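Local coordinates for protein LYND (PDB 4V1T) that probably acts as an ATP-dependent YcaO-type cyclodehydratase that converts cysteine residues of a precursor peptide into thiazoline heterocycles, at residues R590-T598 and L669-P677; W480-I491 and P519-G527. One frame throughout, in Å; residues are numbered along the deposited sequence.

Interaction 1 (R590-T598 and L669-P677); sequences RDLWVLDLT and LADHPYLLP
Trp593 and Leu595, on the outer strand of a three-stranded antiparallel sheet in the YcaO region, meet the 669-677 loop, which runs between helices 661-666 and 697-710. Backbone bonds from the same strand to Val609 and Ala607 of strand 605-612 identify its other neighbour. The one hydrogen bond between the segments runs from Trp593 NE1 to Leu675 O, 3.0 Å long with an angle of 162° at the hydrogen. The carbonyl oxygen lies in the indole plane, so the ring's N-H edge does the work. The approach to the carbonyl is less regular, the donor being tilted 21° from its plane. Trp593 CG stands between the backbone N and the carbonyl carbon (chi1 63°), which keeps the indole along its own strand, with Asp591 CB and Leu595 CD2 at its edge. Around this bond the contacts are mostly van der Waals. Pro677 CD comes within 3.7 Å of Trp593 NE1, the two side chains crossing at about a right angle, while at the benzo end Leu669 CD2 approaches Trp593 CH2 from the opposite direction at 4.1 Å. Leu595 divides its branches: CD1 rests 3.4 Å from Leu675 O, the same oxygen that accepts the indole N-H, and CD2 packs 3.9 Å from Pro677 CB. Trp558 of helix 538-561 touches both Leu595 and Leu675, backing the joint with a helix. Within the loop, Tyr674 OH is shared between His672 ND1 and Asn769. Leu675 O thus receives the directional bond of this contact in a largely hydrocarbon setting, which would restrict rotation of the indole.

Interaction 2 (W480-I491 and P519-G527); sequences WIPQRFDASQAI and PPEHRFARG
Trp480 and Arg526 form a stacked cation-pi pair at one end of this loop-to-loop contact in the YcaO region. The guanidinium is stacked face to face with the indole, planes 5° apart, with Arg526 CZ 3.5 Å from the centroid of the six-membered ring of Trp480. An extended chain from CG to NE carries the group across the ring, and Pro482 CA lies against the opposite face, toward its rim. At the other end, Phe485, His522 and Phe524 make an aromatic cluster. Phe485 presents its edge to the face of Phe524 in a T-shaped arrangement, the planes at 75° and CD1 centred over the ring. Phe485 and His522 are closer to parallel but displaced so far that little ring overlap remains; Phe524 CD2 sits over one face of the imidazole, while Gln489 CB and CG run alongside His522, antiparallel to it. His452 adds a further edge-to-face partner to Phe485.

Between the two ends, Gln483 ties the loops together by hydrogen bonds. Its backbone N bonds at 3.0 Å to the carbonyl O of Arg523, the central residue of an inverse gamma turn. With CG anti to the carbonyl carbon and the chain extended beyond it, the amide reaches along the facing loop, where OE1 takes a weak bond from Arg523 N. Phe524 CA makes a CA-H...O contact with Gln483 O, and one water donates to both Gln483 O and Phe524 O. Gln483 NE2 finally reaches Pro520 O at 2.9 Å, the oxygen close to the amide plane and the bond nearly straight at 167°.

From the N terminus, interaction 2 comes first. Residues 480-491 follow helix 467-473 and lead into strand 491-498; after strand 503-508 and helix 509-512 the chain returns as 519-527, closing a loop with 27 residues between the segments before entering strand 532-535. Helix 538-561 then leads on toward interaction 1, which opens at strand 590-596 and closes at 669-677 after 70 residues that include strands 605-612 and 621-626 and helix 630-649. The two loops are in series, neither nested nor crossed. The centres of interactions 1 and 2 lie about 38 Å apart, and the nearest atoms of interactions 1 and 2 about 18 Å. Interaction 2 joins loops flanking the six-stranded sheet, whereas interaction 1 ties a loop to the separate three-stranded sheet.

Interaction 1 (R590-T598 and L669-P677)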
loop_
_atom_site.group_PDB
_atom_site.type_symbol
_atom_site.label_atom_id
_atom_site.label_comp_id
_atom_site.label_asym_id
_atom_site.label_seq_id
_atom_site.Cartn_x
_atom_site.Cartn_y
_atom_site.Cartn_z
ATOM N N ARG B 590 20.276 -23.444 -12.290
ATOM C CA ARG B 590 19.899 -23.117 -13.651
ATOM C C ARG B 590 21.007 -22.425 -14.426
ATOM O O ARG B 590 21.872 -21.757 -13.853
ATOM C CB ARG B 590 18.668 -22.214 -13.652
ATOM C CG ARG B 590 17.350 -22.953 -13.554
ATOM C CD ARG B 590 16.180 -21.989 -13.649
ATOM N NE ARG B 590 14.908 -22.697 -13.730
ATOM C CZ ARG B 590 14.377 -23.175 -14.852
ATOM N NH1 ARG B 590 14.987 -23.004 -16.014
ATOM N NH2 ARG B 590 13.214 -23.801 -14.813
ATOM N N ASP B 591 20.979 -22.605 -15.740
ATOM C CA ASP B 591 21.789 -21.816 -16.659
ATOM C C ASP B 591 20.868 -20.869 -17.393
ATOM O O ASP B 591 19.707 -21.199 -17.644
ATOM C CB ASP B 591 22.526 -22.709 -17.658
ATOM C CG ASP B 591 23.786 -23.325 -17.080
ATOM O OD1 ASP B 591 24.516 -22.639 -16.318
ATOM O OD2 ASP B 591 24.049 -24.500 -17.401
ATOM N N LEU B 592 21.389 -19.695 -17.731
ATOM C CA LEU B 592 20.619 -18.681 -18.439
ATOM C C LEU B 592 21.446 -18.060 -19.552
ATOM O O LEU B 592 22.557 -17.573 -19.323
ATOM C CB LEU B 592 20.154 -17.601 -17.469
ATOM C CG LEU B 592 19.402 -16.415 -18.079
ATOM C CD1 LEU B 592 18.070 -16.852 -18.650
ATOM C CD2 LEU B 592 19.211 -15.332 -17.028
ATOM N N TRP B 593 20.896 -18.080 -20.759
ATOM C CA TRP B 593 21.533 -17.452 -21.903
ATOM C C TRP B 593 20.486 -16.806 -22.788
ATOM O O TRP B 593 19.291 -17.039 -22.616
ATOM C CB TRP B 593 22.358 -18.475 -22.693
ATOM C CG TRP B 593 21.556 -19.574 -23.292
ATOM C CD1 TRP B 593 21.041 -19.621 -24.553
ATOM C CD2 TRP B 593 21.173 -20.796 -22.657
ATOM N NE1 TRP B 593 20.371 -20.798 -24.748
ATOM C CE2 TRP B 593 20.435 -21.540 -23.598
ATOM C CE3 TRP B 593 21.389 -21.339 -21.384
ATOM C CZ2 TRP B 593 19.900 -22.796 -23.304
ATOM C CZ3 TRP B 593 20.855 -22.586 -21.094
ATOM C CH2 TRP B 593 20.123 -23.303 -22.058
ATOM N N VAL B 594 20.946 -16.006 -23.743
ATOM C CA VAL B 594 20.056 -15.268 -24.632
ATOM C C VAL B 594 20.407 -15.513 -26.095
ATOM O O VAL B 594 21.586 -15.553 -26.453
ATOM C CB VAL B 594 20.114 -13.757 -24.324
ATOM C CG1 VAL B 594 19.265 -12.956 -25.304
ATOM C CG2 VAL B 594 19.658 -13.500 -22.902
ATOM N N LEU B 595 19.376 -15.665 -26.929
ATOM C CA LEU B 595 19.547 -15.824 -28.379
ATOM C C LEU B 595 19.068 -14.595 -29.152
ATOM O O LEU B 595 18.107 -13.947 -28.759
ATOM C CB LEU B 595 18.776 -17.045 -28.881
ATOM C CG LEU B 595 19.106 -18.400 -28.268
ATOM C CD1 LEU B 595 18.244 -19.450 -28.930
ATOM C CD2 LEU B 595 20.581 -18.746 -28.403
ATOM N N ASP B 596 19.736 -14.293 -30.256
ATOM C CA ASP B 596 19.333 -13.190 -31.123
ATOM C C ASP B 596 18.284 -13.661 -32.136
ATOM O O ASP B 596 18.524 -14.603 -32.876
ATOM C CB ASP B 596 20.545 -12.619 -31.858
ATOM C CG ASP B 596 20.158 -11.577 -32.893
ATOM O OD1 ASP B 596 20.019 -10.398 -32.518
ATOM O OD2 ASP B 596 19.981 -11.940 -34.078
ATOM N N LEU B 597 17.137 -12.986 -32.155
ATOM C CA LEU B 597 16.039 -13.287 -33.074
ATOM C C LEU B 597 15.799 -12.144 -34.071
ATOM O O LEU B 597 14.825 -12.156 -34.835
ATOM C CB LEU B 597 14.761 -13.556 -32.274
ATOM C CG LEU B 597 14.402 -15.001 -31.938
ATOM C CD1 LEU B 597 15.622 -15.846 -31.594
ATOM C CD2 LEU B 597 13.400 -15.023 -30.793
ATOM N N THR B 598 16.693 -11.158 -34.058
ATOM C CA THR B 598 16.561 -9.993 -34.920
ATOM C C THR B 598 16.489 -10.409 -36.391
ATOM O O THR B 598 17.428 -10.996 -36.917
ATOM C CB THR B 598 17.739 -9.029 -34.718
ATOM O OG1 THR B 598 17.947 -8.828 -33.313
ATOM C CG2 THR B 598 17.458 -7.683 -35.396
ATOM N N LEU B 669 16.966 -30.591 -23.513
ATOM C CA LEU B 669 17.755 -29.735 -24.390
ATOM C C LEU B 669 18.204 -30.546 -25.612
ATOM O O LEU B 669 18.289 -30.027 -26.724
ATOM C CB LEU B 669 18.957 -29.180 -23.622
ATOM C CG LEU B 669 19.420 -27.742 -23.826
ATOM C CD1 LEU B 669 18.296 -26.733 -23.859
ATOM C CD2 LEU B 669 20.375 -27.389 -22.707
ATOM N N ALA B 670 18.465 -31.828 -25.396
ATOM C CA ALA B 670 18.868 -32.725 -26.473
ATOM C C ALA B 670 17.761 -32.946 -27.496
ATOM O O ALA B 670 18.024 -33.404 -28.605
ATOM C CB ALA B 670 19.310 -34.056 -25.899
ATOM N N ASP B 671 16.525 -32.639 -27.121
ATOM C CA ASP B 671 15.387 -32.785 -28.028
ATOM C C ASP B 671 15.191 -31.554 -28.910
ATOM O O ASP B 671 14.465 -31.617 -29.898
ATOM C CB ASP B 671 14.098 -33.030 -27.235
ATOM C CG ASP B 671 14.034 -34.413 -26.625
ATOM O OD1 ASP B 671 13.964 -35.403 -27.379
ATOM O OD2 ASP B 671 14.011 -34.508 -25.384
ATOM N N HIS B 672 15.804 -30.431 -28.526
ATOM C CA HIS B 672 15.639 -29.160 -29.236
ATOM C C HIS B 672 16.956 -28.382 -29.271
ATOM O O HIS B 672 17.131 -27.423 -28.529
ATOM C CB HIS B 672 14.555 -28.319 -28.562
ATOM C CG HIS B 672 13.297 -29.076 -28.277
ATOM N ND1 HIS B 672 12.280 -29.209 -29.201
ATOM C CD2 HIS B 672 12.898 -29.757 -27.178
ATOM C CE1 HIS B 672 11.305 -29.932 -28.678
ATOM N NE2 HIS B 672 11.656 -30.283 -27.452
ATOM N N PRO B 673 17.896 -28.807 -30.131
ATOM C CA PRO B 673 19.222 -28.173 -30.198
ATOM C C PRO B 673 19.191 -26.719 -30.663
ATOM O O PRO B 673 20.158 -25.983 -30.448
ATOM C CB PRO B 673 19.979 -29.046 -31.210
ATOM C CG PRO B 673 18.924 -29.678 -32.031
ATOM C CD PRO B 673 17.741 -29.874 -31.136
ATOM N N TYR B 674 18.087 -26.315 -31.285
ATOM C CA TYR B 674 17.898 -24.935 -31.701
ATOM C C TYR B 674 17.626 -23.992 -30.511
ATOM O O TYR B 674 17.406 -22.792 -30.704
ATOM C CB TYR B 674 16.756 -24.836 -32.718
ATOM C CG TYR B 674 15.448 -25.455 -32.255
ATOM C CD1 TYR B 674 15.177 -26.800 -32.477
ATOM C CD2 TYR B 674 14.483 -24.693 -31.610
ATOM C CE1 TYR B 674 13.992 -27.367 -32.053
ATOM C CE2 TYR B 674 13.293 -25.251 -31.187
ATOM C CZ TYR B 674 13.056 -26.584 -31.409
ATOM O OH TYR B 674 11.877 -27.136 -30.989
ATOM N N LEU B 675 17.640 -24.533 -29.293
ATOM C CA LEU B 675 17.484 -23.732 -28.083
ATOM C C LEU B 675 18.813 -23.191 -27.578
ATOM O O LEU B 675 18.860 -22.127 -26.962
ATOM C CB LEU B 675 16.825 -24.552 -26.974
ATOM C CG LEU B 675 15.335 -24.872 -27.116
ATOM C CD1 LEU B 675 14.877 -25.640 -25.890
ATOM C CD2 LEU B 675 14.489 -23.624 -27.294
ATOM N N LEU B 676 19.894 -23.924 -27.822
ATOM C CA LEU B 676 21.201 -23.489 -27.361
ATOM C C LEU B 676 21.927 -22.813 -28.513
ATOM O O LEU B 676 21.654 -23.098 -29.677
ATOM C CB LEU B 676 21.997 -24.658 -26.778
ATOM C CG LEU B 676 22.311 -25.844 -27.677
ATOM C CD1 LEU B 676 23.600 -25.602 -28.456
ATOM C CD2 LEU B 676 22.419 -27.103 -26.829
ATOM N N PRO B 677 22.838 -21.885 -28.200
ATOM C CA PRO B 677 23.483 -21.144 -29.279
ATOM C C PRO B 677 24.458 -21.995 -30.078
ATOM O O PRO B 677 25.079 -22.902 -29.522
ATOM C CB PRO B 677 24.213 -20.031 -28.538
ATOM C CG PRO B 677 24.508 -20.610 -27.188
ATOM C CD PRO B 677 23.346 -21.499 -26.871
#

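Interaction 2 (W480-I491 and P519-G527)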
loop_
_atom_site.group_PDB
_atom_site.type_symbol
_atom_site.label_atom_id
_atom_site.label_comp_id
_atom_site.label_asym_id
_atom_site.label_seq_id
_atom_site.Cartn_x
_atom_site.Cartn_y
_atom_site.Cartn_z
ATOM N N TRP B 480 -5.841 -23.476 -32.395
ATOM C CA TRP B 480 -7.148 -23.797 -32.929
ATOM C C TRP B 480 -7.278 -23.218 -34.326
ATOM O O TRP B 480 -7.032 -22.031 -34.537
ATOM C CB TRP B 480 -8.245 -23.240 -32.032
ATOM C CG TRP B 480 -9.626 -23.651 -32.457
ATOM C CD1 TRP B 480 -10.184 -24.889 -32.331
ATOM C CD2 TRP B 480 -10.623 -22.818 -33.058
ATOM N NE1 TRP B 480 -11.469 -24.884 -32.828
ATOM C CE2 TRP B 480 -11.764 -23.621 -33.276
ATOM C CE3 TRP B 480 -10.665 -21.466 -33.432
ATOM C CZ2 TRP B 480 -12.934 -23.122 -33.852
ATOM C CZ3 TRP B 480 -11.831 -20.971 -34.004
ATOM C CH2 TRP B 480 -12.949 -21.800 -34.213
ATOM N N ILE B 481 -7.652 -24.069 -35.281
ATOM C CA ILE B 481 -7.835 -23.638 -36.661
ATOM C C ILE B 481 -9.304 -23.330 -36.881
ATOM O O ILE B 481 -10.125 -24.235 -36.813
ATOM C CB ILE B 481 -7.384 -24.713 -37.663
ATOM C CG1 ILE B 481 -5.977 -25.216 -37.302
ATOM C CG2 ILE B 481 -7.414 -24.160 -39.094
ATOM C CD1 ILE B 481 -5.585 -26.493 -38.032
ATOM N N PRO B 482 -9.646 -22.061 -37.161
ATOM C CA PRO B 482 -11.064 -21.765 -37.328
ATOM C C PRO B 482 -11.607 -22.266 -38.648
ATOM O O PRO B 482 -10.833 -22.676 -39.510
ATOM C CB PRO B 482 -11.124 -20.233 -37.266
ATOM C CG PRO B 482 -9.734 -19.744 -37.470
ATOM C CD PRO B 482 -8.800 -20.918 -37.533
ATOM N N GLN B 483 -12.926 -22.254 -38.792
ATOM C CA GLN B 483 -13.558 -22.554 -40.068
ATOM C C GLN B 483 -13.128 -21.497 -41.082
ATOM O O GLN B 483 -12.614 -20.438 -40.708
ATOM C CB GLN B 483 -15.085 -22.573 -39.937
ATOM C CG GLN B 483 -15.625 -23.551 -38.901
ATOM C CD GLN B 483 -17.092 -23.328 -38.605
ATOM O OE1 GLN B 483 -17.792 -22.672 -39.367
ATOM N NE2 GLN B 483 -17.561 -23.866 -37.488
ATOM N N ARG B 484 -13.336 -21.775 -42.364
ATOM C CA ARG B 484 -12.960 -20.823 -43.393
ATOM C C ARG B 484 -13.910 -19.648 -43.407
ATOM O O ARG B 484 -15.048 -19.747 -42.986
ATOM C CB ARG B 484 -12.909 -21.482 -44.777
ATOM C CG ARG B 484 -11.641 -22.288 -45.007
ATOM C CD ARG B 484 -11.340 -22.460 -46.475
ATOM N NE ARG B 484 -10.316 -21.525 -46.936
ATOM C CZ ARG B 484 -9.051 -21.840 -47.213
ATOM N NH1 ARG B 484 -8.601 -23.083 -47.088
ATOM N NH2 ARG B 484 -8.226 -20.897 -47.631
ATOM N N PHE B 485 -13.419 -18.524 -43.890
ATOM C CA PHE B 485 -14.227 -17.332 -44.015
ATOM C C PHE B 485 -15.065 -17.354 -45.291
ATOM O O PHE B 485 -14.529 -17.201 -46.385
ATOM C CB PHE B 485 -13.320 -16.120 -44.023
ATOM C CG PHE B 485 -14.048 -14.834 -44.211
ATOM C CD1 PHE B 485 -14.855 -14.347 -43.212
ATOM C CD2 PHE B 485 -13.915 -14.107 -45.380
ATOM C CE1 PHE B 485 -15.523 -13.165 -43.370
ATOM C CE2 PHE B 485 -14.583 -12.917 -45.546
ATOM C CZ PHE B 485 -15.393 -12.446 -44.542
ATOM N N ASP B 486 -16.371 -17.560 -45.146
ATOM C CA ASP B 486 -17.312 -17.447 -46.269
ATOM C C ASP B 486 -17.554 -15.977 -46.619
ATOM O O ASP B 486 -18.363 -15.288 -45.983
ATOM C CB ASP B 486 -18.632 -18.141 -45.938
ATOM C CG ASP B 486 -19.598 -18.158 -47.114
ATOM O OD1 ASP B 486 -19.188 -17.813 -48.239
ATOM O OD2 ASP B 486 -20.771 -18.528 -46.914
ATOM N N ALA B 487 -16.855 -15.505 -47.645
ATOM C CA ALA B 487 -16.896 -14.099 -48.026
ATOM C C ALA B 487 -18.272 -13.672 -48.536
ATOM O O ALA B 487 -18.552 -12.477 -48.656
ATOM C CB ALA B 487 -15.837 -13.815 -49.072
ATOM N N SER B 488 -19.134 -14.641 -48.834
ATOM C CA SER B 488 -20.486 -14.333 -49.286
ATOM C C SER B 488 -21.355 -13.852 -48.127
ATOM O O SER B 488 -22.369 -13.204 -48.341
ATOM C CB SER B 488 -21.124 -15.555 -49.945
ATOM O OG SER B 488 -21.463 -16.530 -48.978
ATOM N N GLN B 489 -20.950 -14.166 -46.902
ATOM C CA GLN B 489 -21.728 -13.803 -45.726
ATOM C C GLN B 489 -21.536 -12.342 -45.346
ATOM O O GLN B 489 -20.415 -11.837 -45.331
ATOM C CB GLN B 489 -21.344 -14.678 -44.535
ATOM C CG GLN B 489 -21.656 -16.154 -44.706
ATOM C CD GLN B 489 -23.143 -16.438 -44.772
ATOM O OE1 GLN B 489 -23.968 -15.579 -44.471
ATOM N NE2 GLN B 489 -23.493 -17.653 -45.166
ATOM N N ALA B 490 -22.640 -11.668 -45.042
ATOM C CA ALA B 490 -22.579 -10.350 -44.439
ATOM C C ALA B 490 -22.089 -10.530 -43.008
ATOM O O ALA B 490 -22.507 -11.449 -42.314
ATOM C CB ALA B 490 -23.930 -9.668 -44.469
ATOM N N ILE B 491 -21.185 -9.658 -42.580
ATOM C CA ILE B 491 -20.568 -9.769 -41.259
ATOM C C ILE B 491 -20.343 -8.384 -40.697
ATOM O O ILE B 491 -20.545 -7.392 -41.386
ATOM C CB ILE B 491 -19.224 -10.508 -41.320
ATOM C CG1 ILE B 491 -18.254 -9.726 -42.208
ATOM C CG2 ILE B 491 -19.433 -11.937 -41.829
ATOM C CD1 ILE B 491 -16.945 -10.406 -42.421
ATOM N N PRO B 519 -21.795 -17.237 -35.276
ATOM C CA PRO B 519 -22.661 -18.409 -35.432
ATOM C C PRO B 519 -21.843 -19.699 -35.522
ATOM O O PRO B 519 -20.730 -19.659 -36.036
ATOM C CB PRO B 519 -23.399 -18.137 -36.748
ATOM C CG PRO B 519 -23.312 -16.661 -36.937
ATOM C CD PRO B 519 -22.000 -16.252 -36.353
ATOM N N PRO B 520 -22.377 -20.824 -35.016
ATOM C CA PRO B 520 -21.596 -22.064 -34.995
ATOM C C PRO B 520 -21.179 -22.540 -36.386
ATOM O O PRO B 520 -20.171 -23.226 -36.515
ATOM C CB PRO B 520 -22.551 -23.077 -34.344
ATOM C CG PRO B 520 -23.526 -22.247 -33.570
ATOM C CD PRO B 520 -23.687 -20.987 -34.358
ATOM N N GLU B 521 -21.935 -22.151 -37.407
ATOM C CA GLU B 521 -21.639 -22.550 -38.775
ATOM C C GLU B 521 -20.661 -21.596 -39.457
ATOM O O GLU B 521 -20.312 -21.797 -40.614
ATOM C CB GLU B 521 -22.928 -22.631 -39.595
ATOM C CG GLU B 521 -23.965 -23.605 -39.049
ATOM C CD GLU B 521 -24.795 -23.025 -37.914
ATOM O OE1 GLU B 521 -24.499 -21.892 -37.469
ATOM O OE2 GLU B 521 -25.748 -23.706 -37.471
ATOM N N HIS B 522 -20.210 -20.563 -38.748
ATOM C CA HIS B 522 -19.334 -19.559 -39.353
ATOM C C HIS B 522 -18.353 -18.968 -38.337
ATOM O O HIS B 522 -18.200 -17.746 -38.221
ATOM C CB HIS B 522 -20.183 -18.460 -39.998
ATOM C CG HIS B 522 -19.431 -17.567 -40.931
ATOM N ND1 HIS B 522 -18.255 -17.950 -41.554
ATOM C CD2 HIS B 522 -19.687 -16.313 -41.370
ATOM C CE1 HIS B 522 -17.822 -16.966 -42.316
ATOM N NE2 HIS B 522 -18.675 -15.957 -42.227
ATOM N N ARG B 523 -17.685 -19.846 -37.598
ATOM C CA ARG B 523 -16.704 -19.418 -36.617
ATOM C C ARG B 523 -15.331 -19.346 -37.267
ATOM O O ARG B 523 -14.537 -20.277 -37.163
ATOM C CB ARG B 523 -16.688 -20.372 -35.417
ATOM C CG ARG B 523 -17.984 -20.383 -34.619
ATOM C CD ARG B 523 -17.737 -20.622 -33.137
ATOM N NE ARG B 523 -18.434 -21.813 -32.649
ATOM C CZ ARG B 523 -19.613 -21.818 -32.031
ATOM N NH1 ARG B 523 -20.271 -20.690 -31.801
ATOM N NH2 ARG B 523 -20.142 -22.971 -31.642
ATOM N N PHE B 524 -15.056 -18.230 -37.936
ATOM C CA PHE B 524 -13.866 -18.110 -38.774
ATOM C C PHE B 524 -12.689 -17.453 -38.072
ATOM O O PHE B 524 -11.643 -17.250 -38.684
ATOM C CB PHE B 524 -14.194 -17.326 -40.049
ATOM C CG PHE B 524 -14.705 -15.937 -39.792
ATOM C CD1 PHE B 524 -13.829 -14.893 -39.550
ATOM C CD2 PHE B 524 -16.068 -15.679 -39.789
ATOM C CE1 PHE B 524 -14.304 -13.619 -39.304
ATOM C CE2 PHE B 524 -16.549 -14.408 -39.551
ATOM C CZ PHE B 524 -15.668 -13.376 -39.310
ATOM N N ALA B 525 -12.845 -17.128 -36.790
ATOM C CA ALA B 525 -11.762 -16.509 -36.038
ATOM C C ALA B 525 -12.044 -16.488 -34.547
ATOM O O ALA B 525 -13.194 -16.480 -34.133
ATOM C CB ALA B 525 -11.531 -15.081 -36.534
ATOM N N ARG B 526 -10.968 -16.496 -33.762
ATOM C CA ARG B 526 -11.002 -16.183 -32.336
ATOM C C ARG B 526 -10.018 -15.045 -32.083
ATOM O O ARG B 526 -8.838 -15.152 -32.432
ATOM C CB ARG B 526 -10.608 -17.394 -31.488
ATOM C CG ARG B 526 -11.701 -18.413 -31.302
ATOM C CD ARG B 526 -11.174 -19.662 -30.626
ATOM N NE ARG B 526 -12.182 -20.719 -30.601
ATOM C CZ ARG B 526 -11.979 -21.945 -30.125
ATOM N NH1 ARG B 526 -10.795 -22.286 -29.626
ATOM N NH2 ARG B 526 -12.965 -22.834 -30.149
ATOM N N GLY B 527 -10.502 -13.957 -31.495
ATOM C CA GLY B 527 -9.642 -12.820 -31.187
ATOM C C GLY B 527 -8.487 -13.220 -30.289
ATOM O O GLY B 527 -8.697 -13.812 -29.236
HETATM O O HOH W 1 -10.505 -18.408 -40.970
#